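Local coordinates for putative DNA binding protein (Bacteroides thetaiotaomicron VPI-5482, PDB 3HTN) that is of unknown function but may bind DNA, and holds metal ions in a trimer of PCC-domain subunits, at residues 16-21 with 37-42; 91-96 with 141-146; 98-101 with 107-110. One frame throughout, in Å; residues are numbered along the deposited sequence.

Interaction 1 (16-21 with 37-42); sequences NKYIVS and KEKGIL. With SO4 (sulfate ion), chain F.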
loop_
_atom_site.group_PDB
_atom_site.type_symbol
_atom_site.label_atom_id
_atom_site.label_comp_id
_atom_site.label_asym_id
_atom_site.label_seq_id
_atom_site.Cartn_x
_atom_site.Cartn_y
_atom_site.Cartn_z
ATOM N N ASN A 16 -15.459 6.129 10.138
ATOM C CA ASN A 16 -14.172 6.521 10.712
ATOM C C ASN A 16 -13.148 6.960 9.657
ATOM O O ASN A 16 -12.000 7.230 10.005
ATOM C CB ASN A 16 -13.596 5.367 11.569
ATOM C CG ASN A 16 -13.274 4.092 10.746
ATOM O OD1 ASN A 16 -13.783 3.896 9.642
ATOM N ND2 ASN A 16 -12.436 3.222 11.304
ATOM N N LYS A 17 -13.568 7.032 8.392
ATOM C CA LYS A 17 -12.701 7.409 7.299
ATOM C C LYS A 17 -13.216 8.626 6.560
ATOM O O LYS A 17 -14.391 8.997 6.661
ATOM C CB LYS A 17 -12.593 6.242 6.318
ATOM C CG LYS A 17 -11.891 5.052 6.930
ATOM C CD LYS A 17 -11.706 3.924 5.949
ATOM C CE LYS A 17 -11.321 2.651 6.679
ATOM N NZ LYS A 17 -12.541 2.050 7.296
ATOM N N TYR A 18 -12.310 9.234 5.812
ATOM C CA TYR A 18 -12.625 10.312 4.913
ATOM C C TYR A 18 -12.011 9.994 3.568
ATOM O O TYR A 18 -10.874 9.575 3.494
ATOM C CB TYR A 18 -12.052 11.633 5.388
ATOM C CG TYR A 18 -12.538 12.118 6.721
ATOM C CD1 TYR A 18 -13.632 12.950 6.804
ATOM C CD2 TYR A 18 -11.859 11.797 7.902
ATOM C CE1 TYR A 18 -14.066 13.427 8.035
ATOM C CE2 TYR A 18 -12.283 12.272 9.118
ATOM C CZ TYR A 18 -13.381 13.083 9.178
ATOM O OH TYR A 18 -13.816 13.544 10.403
ATOM N N ILE A 19 -12.778 10.198 2.514
ATOM C CA ILE A 19 -12.263 10.108 1.167
ATOM C C ILE A 19 -11.910 11.536 0.812
ATOM O O ILE A 19 -12.798 12.395 0.781
ATOM C CB ILE A 19 -13.300 9.537 0.168
ATOM C CG1 ILE A 19 -13.842 8.194 0.671
ATOM C CG2 ILE A 19 -12.711 9.412 -1.201
ATOM C CD1 ILE A 19 -12.830 7.236 1.226
ATOM N N VAL A 20 -10.630 11.781 0.541
ATOM C CA VAL A 20 -10.146 13.125 0.264
ATOM C C VAL A 20 -9.694 13.222 -1.177
ATOM O O VAL A 20 -8.876 12.421 -1.623
ATOM C CB VAL A 20 -9.009 13.500 1.203
ATOM C CG1 VAL A 20 -8.522 14.922 0.943
ATOM C CG2 VAL A 20 -9.473 13.315 2.643
ATOM N N SER A 21 -10.274 14.184 -1.895
ATOM C CA SER A 21 -9.920 14.498 -3.260
ATOM C C SER A 21 -9.187 15.822 -3.265
ATOM O O SER A 21 -9.783 16.868 -3.055
ATOM C CB SER A 21 -11.164 14.526 -4.131
ATOM O OG SER A 21 -10.805 14.778 -5.462
ATOM N N LYS A 37 -5.527 18.711 10.215
ATOM C CA LYS A 37 -5.663 19.803 11.167
ATOM C C LYS A 37 -7.127 20.247 11.244
ATOM O O LYS A 37 -7.689 20.377 12.338
ATOM C CB LYS A 37 -4.762 20.971 10.772
ATOM C CG LYS A 37 -4.849 22.154 11.734
ATOM C CD LYS A 37 -3.817 23.226 11.445
ATOM C CE LYS A 37 -4.079 24.463 12.318
ATOM N NZ LYS A 37 -3.034 25.505 12.114
ATOM N N GLU A 38 -7.753 20.471 10.089
ATOM C CA GLU A 38 -9.157 20.894 10.042
ATOM C C GLU A 38 -10.069 19.917 10.787
ATOM O O GLU A 38 -10.989 20.339 11.506
ATOM C CB GLU A 38 -9.655 21.014 8.592
ATOM C CG GLU A 38 -11.135 21.421 8.503
ATOM C CD GLU A 38 -11.763 21.400 7.094
ATOM O OE1 GLU A 38 -11.072 21.136 6.087
ATOM O OE2 GLU A 38 -12.991 21.681 7.016
ATOM N N LYS A 39 -9.824 18.625 10.608
ATOM C CA LYS A 39 -10.664 17.586 11.196
ATOM C C LYS A 39 -10.202 17.135 12.575
ATOM O O LYS A 39 -10.854 16.289 13.185
ATOM C CB LYS A 39 -10.800 16.396 10.240
ATOM C CG LYS A 39 -11.467 16.750 8.909
ATOM C CD LYS A 39 -12.895 17.257 9.136
ATOM C CE LYS A 39 -13.641 17.545 7.887
ATOM N NZ LYS A 39 -15.014 18.058 8.227
ATOM N N GLY A 40 -9.147 17.747 13.101
ATOM C CA GLY A 40 -8.653 17.432 14.438
ATOM C C GLY A 40 -8.204 15.994 14.586
ATOM O O GLY A 40 -8.384 15.402 15.647
ATOM N N ILE A 41 -7.604 15.433 13.534
ATOM C CA ILE A 41 -7.228 14.025 13.552
ATOM C C ILE A 41 -5.933 13.890 14.346
ATOM O O ILE A 41 -4.924 14.489 14.009
ATOM C CB ILE A 41 -7.060 13.459 12.157
ATOM C CG1 ILE A 41 -8.391 13.542 11.409
ATOM C CG2 ILE A 41 -6.613 12.026 12.255
ATOM C CD1 ILE A 41 -8.342 13.083 9.972
ATOM N N LEU A 42 -5.999 13.114 15.416
ATOM C CA LEU A 42 -4.868 12.953 16.325
ATOM C C LEU A 42 -3.907 11.867 15.870
ATOM O O LEU A 42 -2.700 11.969 16.092
ATOM C CB LEU A 42 -5.406 12.624 17.721
ATOM C CG LEU A 42 -6.393 13.622 18.331
ATOM C CD1 LEU A 42 -6.894 13.093 19.652
ATOM C CD2 LEU A 42 -5.701 14.965 18.481
HETATM S S SO4 F . -12.156 -0.537 9.678
HETATM O O1 SO4 F . -11.969 0.870 10.021
HETATM O O2 SO4 F . -13.405 -0.697 8.942
HETATM O O3 SO4 F . -12.210 -1.337 10.898
HETATM O O4 SO4 F . -11.032 -0.982 8.843
HETATM O O HOH W 1 -12.167 13.600 12.473
#
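Tyr-18 reaches from its strand to the end of helix 28-39, and CG of Lys-39 lies over one face of its ring. The two side chains cross obliquely: CG of Lys-39 sits 4.1 Å from CZ of Tyr-18, and CD is 4.0 Å from the tyrosine OH. A bend at chi2 (-62°) in Lys-39 leads CD and CE past the rim of the ring on the OH and CE1 side, while NZ goes on to a hydrogen bond with Tyr-11 OH. Ile-41 slides past the ring in the opposite direction, its CD1 4.1 Å from Tyr-18 CE2. The Tyr-18 hydroxyl donates to a water at 2.6 Å, which in turn donates to Lys-39 O, tying the phenol to the helix end. Phe-35 meets the tyrosine ring edge-to-face. Just before the strand, Asn-16 ND2 donates almost straight (174°) to sulfate O1 at 2.7 Å, and Lys-17 NZ reaches the same oxygen; Asn-16 of both neighbouring subunits and Lys-17 of the second also bind this ion. The contact packs a helix end on a beta-sheet of the PCC domain, and Gly-40, with positive phi, closes that helix in a Schellman motif.

Interaction 2 (91-96 with 141-146); sequences QVYLHL and GLNIYD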
loop_
_atom_site.group_PDB
_atom_site.type_symbol
_atom_site.label_atom_id
_atom_site.label_comp_id
_atom_site.label_asym_id
_atom_site.label_seq_id
_atom_site.Cartn_x
_atom_site.Cartn_y
_atom_site.Cartn_z
ATOM N N GLN A 91 1.269 19.875 16.902
ATOM C CA GLN A 91 0.884 19.980 15.514
ATOM C C GLN A 91 0.669 18.581 14.961
ATOM O O GLN A 91 1.152 17.597 15.540
ATOM C CB GLN A 91 1.970 20.706 14.714
ATOM C CG GLN A 91 2.278 22.143 15.217
ATOM N N VAL A 92 -0.092 18.511 13.875
ATOM C CA VAL A 92 -0.229 17.268 13.129
ATOM C C VAL A 92 1.168 16.858 12.666
ATOM O O VAL A 92 1.953 17.700 12.222
ATOM C CB VAL A 92 -1.179 17.440 11.902
ATOM C CG1 VAL A 92 -1.071 16.245 10.934
ATOM C CG2 VAL A 92 -2.618 17.642 12.357
ATOM N N TYR A 93 1.473 15.556 12.739
ATOM C CA TYR A 93 2.720 15.012 12.226
ATOM C C TYR A 93 2.362 13.917 11.231
ATOM O O TYR A 93 1.711 12.946 11.596
ATOM C CB TYR A 93 3.570 14.437 13.350
ATOM C CG TYR A 93 4.944 14.068 12.861
ATOM C CD1 TYR A 93 5.228 12.803 12.382
ATOM C CD2 TYR A 93 5.965 14.990 12.874
ATOM C CE1 TYR A 93 6.485 12.459 11.944
ATOM C CE2 TYR A 93 7.250 14.655 12.423
ATOM C CZ TYR A 93 7.499 13.385 11.959
ATOM O OH TYR A 93 8.754 13.041 11.506
ATOM N N LEU A 94 2.734 14.119 9.970
ATOM C CA LEU A 94 2.524 13.130 8.938
ATOM C C LEU A 94 3.841 12.453 8.601
ATOM O O LEU A 94 4.853 13.109 8.474
ATOM C CB LEU A 94 1.991 13.773 7.668
ATOM C CG LEU A 94 0.655 14.469 7.785
ATOM C CD1 LEU A 94 0.189 14.908 6.391
ATOM C CD2 LEU A 94 -0.336 13.556 8.435
ATOM N N HIS A 95 3.825 11.126 8.471
ATOM C CA HIS A 95 4.953 10.357 7.998
ATOM C C HIS A 95 4.452 9.580 6.795
ATOM O O HIS A 95 3.673 8.661 6.954
ATOM C CB HIS A 95 5.477 9.445 9.103
ATOM C CG HIS A 95 6.736 8.731 8.757
ATOM N ND1 HIS A 95 7.140 7.595 9.417
ATOM C CD2 HIS A 95 7.649 8.945 7.773
ATOM C CE1 HIS A 95 8.273 7.163 8.879
ATOM N NE2 HIS A 95 8.615 7.978 7.894
ATOM N N LEU A 96 4.882 10.010 5.614
ATOM C CA LEU A 96 4.368 9.515 4.354
ATOM C C LEU A 96 5.500 9.034 3.490
ATOM O O LEU A 96 6.499 9.723 3.330
ATOM C CB LEU A 96 3.636 10.651 3.610
ATOM C CG LEU A 96 2.538 11.399 4.371
ATOM C CD1 LEU A 96 1.941 12.513 3.502
ATOM C CD2 LEU A 96 1.468 10.417 4.872
ATOM N N GLY A 141 18.505 10.623 15.150
ATOM C CA GLY A 141 18.104 11.772 14.360
ATOM C C GLY A 141 16.743 11.617 13.722
ATOM O O GLY A 141 16.497 12.208 12.668
ATOM N N LEU A 142 15.877 10.800 14.338
ATOM C CA LEU A 142 14.552 10.495 13.826
ATOM C C LEU A 142 13.465 10.680 14.879
ATOM O O LEU A 142 13.695 10.513 16.076
ATOM C CB LEU A 142 14.514 9.058 13.357
ATOM C CG LEU A 142 15.492 8.699 12.239
ATOM C CD1 LEU A 142 15.408 7.211 11.929
ATOM C CD2 LEU A 142 15.236 9.545 10.995
ATOM N N ASN A 143 12.274 11.007 14.407
ATOM C CA ASN A 143 11.104 11.150 15.248
ATOM C C ASN A 143 10.401 9.799 15.337
ATOM O O ASN A 143 9.755 9.359 14.398
ATOM C CB ASN A 143 10.176 12.185 14.641
ATOM C CG ASN A 143 10.818 13.536 14.556
ATOM O OD1 ASN A 143 11.404 13.996 15.522
ATOM N ND2 ASN A 143 10.678 14.186 13.422
ATOM N N ILE A 144 10.503 9.170 16.496
ATOM C CA ILE A 144 10.038 7.797 16.699
ATOM C C ILE A 144 8.736 7.767 17.480
ATOM O O ILE A 144 8.542 8.553 18.403
ATOM C CB ILE A 144 11.157 6.977 17.450
ATOM C CG1 ILE A 144 12.457 6.933 16.630
ATOM C CG2 ILE A 144 10.737 5.545 17.796
ATOM C CD1 ILE A 144 12.334 6.342 15.253
ATOM N N TYR A 145 7.815 6.893 17.098
ATOM C CA TYR A 145 6.579 6.735 17.834
ATOM C C TYR A 145 6.843 6.683 19.342
ATOM O O TYR A 145 7.752 5.990 19.803
ATOM C CB TYR A 145 5.868 5.455 17.416
ATOM C CG TYR A 145 4.941 5.499 16.240
ATOM C CD1 TYR A 145 4.088 6.585 16.006
ATOM C CD2 TYR A 145 4.785 4.362 15.461
ATOM C CE1 TYR A 145 3.174 6.559 14.964
ATOM C CE2 TYR A 145 3.868 4.321 14.447
ATOM C CZ TYR A 145 3.060 5.427 14.215
ATOM O OH TYR A 145 2.095 5.420 13.246
ATOM N N ASP A 146 6.026 7.408 20.095
ATOM C CA ASP A 146 6.086 7.407 21.552
ATOM C C ASP A 146 4.658 7.210 22.036
ATOM O O ASP A 146 3.828 8.127 21.921
ATOM C CB ASP A 146 6.689 8.707 22.041
ATOM C CG ASP A 146 6.953 8.700 23.522
ATOM O OD1 ASP A 146 6.169 8.073 24.254
ATOM O OD2 ASP A 146 7.949 9.307 23.957
#
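The ring of Tyr-93 and the amide of Asn-143 stand almost perpendicular, their planes 89° apart, and the amide nitrogen approaches the ring obliquely at its hydroxyl end. Asn-143 ND2 donates to Tyr-93 OH at 2.9 Å, with an N-H...O angle of 163°. The hydroxyl lies close to the amide plane, 10° out of it, so the N-H is well aimed although the two flat groups do not stack. ND2 also lies 3.6 Å from Tyr-93 CZ, and CB of Asn-143 comes within 3.5 Å of Tyr-93 OH. Tyr-93 places CG anti to its backbone nitrogen (chi1 -171°), which carries the ring off its strand towards 141-146. Arg-134 touches the Tyr-93 side chain from strand 133-137, and Ser-86 does so from strand 76-88. Replacing Tyr-93 with a phenylalanine would probably leave the Asn-143 amide without this acceptor and freer to turn. Two residues on, His-95 also points towards 141-146 but binds nickel through NE2, together with His-97, while its ND1 is hydrogen-bonded to Glu-122 of the third subunit. Gly-141 and Leu-142, both facing Asn-137, form a G1 beta bulge in the two-stranded sheet that carries Asn-143. The tyrosine-asparagine pair therefore ties this C-terminal hairpin to the main sheet beside the histidine metal site, with the nearest atom of the Tyr-93 side chain about 7 Å from the nickel ion.

Interaction 3 (98-101 with 107-110); sequences ITVG and ALAG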
loop_
_atom_site.group_PDB
_atom_site.type_symbol
_atom_site.label_atom_id
_atom_site.label_comp_id
_atom_site.label_asym_id
_atom_site.label_seq_id
_atom_site.Cartn_x
_atom_site.Cartn_y
_atom_site.Cartn_z
ATOM N N ILE A 98 6.130 6.963 -0.473
ATOM C CA ILE A 98 5.469 6.955 -1.747
ATOM C C ILE A 98 6.246 6.121 -2.734
ATOM O O ILE A 98 7.468 5.991 -2.626
ATOM C CB ILE A 98 5.314 8.418 -2.253
ATOM C CG1 ILE A 98 4.264 8.595 -3.355
ATOM C CG2 ILE A 98 6.692 9.041 -2.693
ATOM C CD1 ILE A 98 3.995 10.046 -3.720
ATOM N N THR A 99 5.504 5.597 -3.718
ATOM C CA THR A 99 6.000 4.890 -4.851
ATOM C C THR A 99 5.363 5.540 -6.050
ATOM O O THR A 99 4.122 5.732 -6.076
ATOM C CB THR A 99 5.658 3.405 -4.829
ATOM O OG1 THR A 99 5.966 2.867 -3.533
ATOM C CG2 THR A 99 6.386 2.666 -5.946
ATOM N N VAL A 100 6.190 5.919 -7.006
ATOM C CA VAL A 100 5.729 6.543 -8.228
ATOM C C VAL A 100 6.252 5.827 -9.472
ATOM O O VAL A 100 7.284 5.180 -9.423
ATOM C CB VAL A 100 6.104 8.042 -8.307
ATOM C CG1 VAL A 100 5.540 8.796 -7.086
ATOM C CG2 VAL A 100 7.623 8.219 -8.450
ATOM N N GLY A 101 5.491 5.931 -10.566
ATOM C CA GLY A 101 5.891 5.499 -11.897
ATOM C C GLY A 101 6.222 6.666 -12.775
ATOM O O GLY A 101 5.502 7.669 -12.807
ATOM N N ALA A 107 9.922 2.655 -11.566
ATOM C CA ALA A 107 9.440 3.124 -10.308
ATOM C C ALA A 107 10.510 3.808 -9.474
ATOM O O ALA A 107 11.648 3.334 -9.430
ATOM C CB ALA A 107 8.817 1.974 -9.514
ATOM N N LEU A 108 10.103 4.873 -8.783
ATOM C CA LEU A 108 10.906 5.534 -7.755
ATOM C C LEU A 108 10.169 5.365 -6.429
ATOM O O LEU A 108 8.932 5.272 -6.397
ATOM C CB LEU A 108 11.097 7.008 -8.055
ATOM C CG LEU A 108 11.691 7.367 -9.413
ATOM C CD1 LEU A 108 11.491 8.878 -9.617
ATOM C CD2 LEU A 108 13.146 6.986 -9.526
ATOM N N ALA A 109 10.895 5.367 -5.333
ATOM C CA ALA A 109 10.299 5.130 -4.035
ATOM C C ALA A 109 11.110 5.786 -2.947
ATOM O O ALA A 109 12.345 5.842 -3.015
ATOM C CB ALA A 109 10.215 3.628 -3.754
ATOM N N GLY A 110 10.407 6.232 -1.909
ATOM C CA GLY A 110 11.064 6.791 -0.766
ATOM C C GLY A 110 10.188 7.571 0.170
ATOM O O GLY A 110 8.982 7.533 0.083
#
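Val-100 and Leu-108 face each other in the antiparallel beta hairpin of strands 91-101 and 107-117, within the main sheet of the PCC domain. They form a hydrogen-bonded pair: Val-100 N donates to Leu-108 O at 2.9 Å, nearly straight at 170°, and Leu-108 N returns a bond to Val-100 O. Their side chains stand on the same face, CG2 of Val-100 touching CB of Leu-108 at 3.7 Å. With CG1 of Val-100 anti to the carbonyl carbon (chi1 -57°), CG2 falls between the backbone nitrogen and the carbonyl carbon and meets the partner strand. Ile-98, the third major contributor, is paired with Gly-110 through two further backbone bonds, Ile-98 N to Gly-110 O and Gly-110 N to Ile-98 O, each 3.0 Å. Its CG2 rests near Gly-110 O, while the longer branch leads away from the hairpin partner; the side chain packs on Leu-55 and Leu-57 of strand 54-60 and on Ile-78. At the backbone angles of Gly-110, a side chain would collide with the carbonyl oxygen of Ala-109.

The other face carries Thr-99, Ala-107 and Ala-109 and turns to the neighbouring subunits, where Thr-99 and Ala-107 meet their own counterparts and Thr-99 OG1 is hydrogen-bonded to Ser-79 OG of the third subunit. Thr-99 and Ala-109 are a non-hydrogen-bonded pair, their CA atoms 4.4 Å apart. CA-H...O contacts add to the bonds: Ala-109 CA lies 3.3 Å from Ile-98 O, between the bonded pairs, and Ala-107 CA, beyond the second pair, is 3.1 Å from Val-100 O.

Interactions 1 and 3 are buried and interaction 2 lies at the surface, and the chemistry follows. Interaction 3 is backbone pairing inside the main sheet, with one face turned to the neighbouring subunits; interaction 1 packs a helix end on the same sheet through side chains and a water; interaction 2 spans two sheets with a single side-chain hydrogen bond. Interactions 2 and 3 share strand 91-101, and 98-101 with 107-110 is nested in the loop closed by 91-96 with 141-146; both reach the third subunit. Interactions 1 and 2 touch where Val-92 CG2 packs 3.8 Å from Lys-37 N, whereas interactions 1 and 3 lie on opposite sides of the chain's centre.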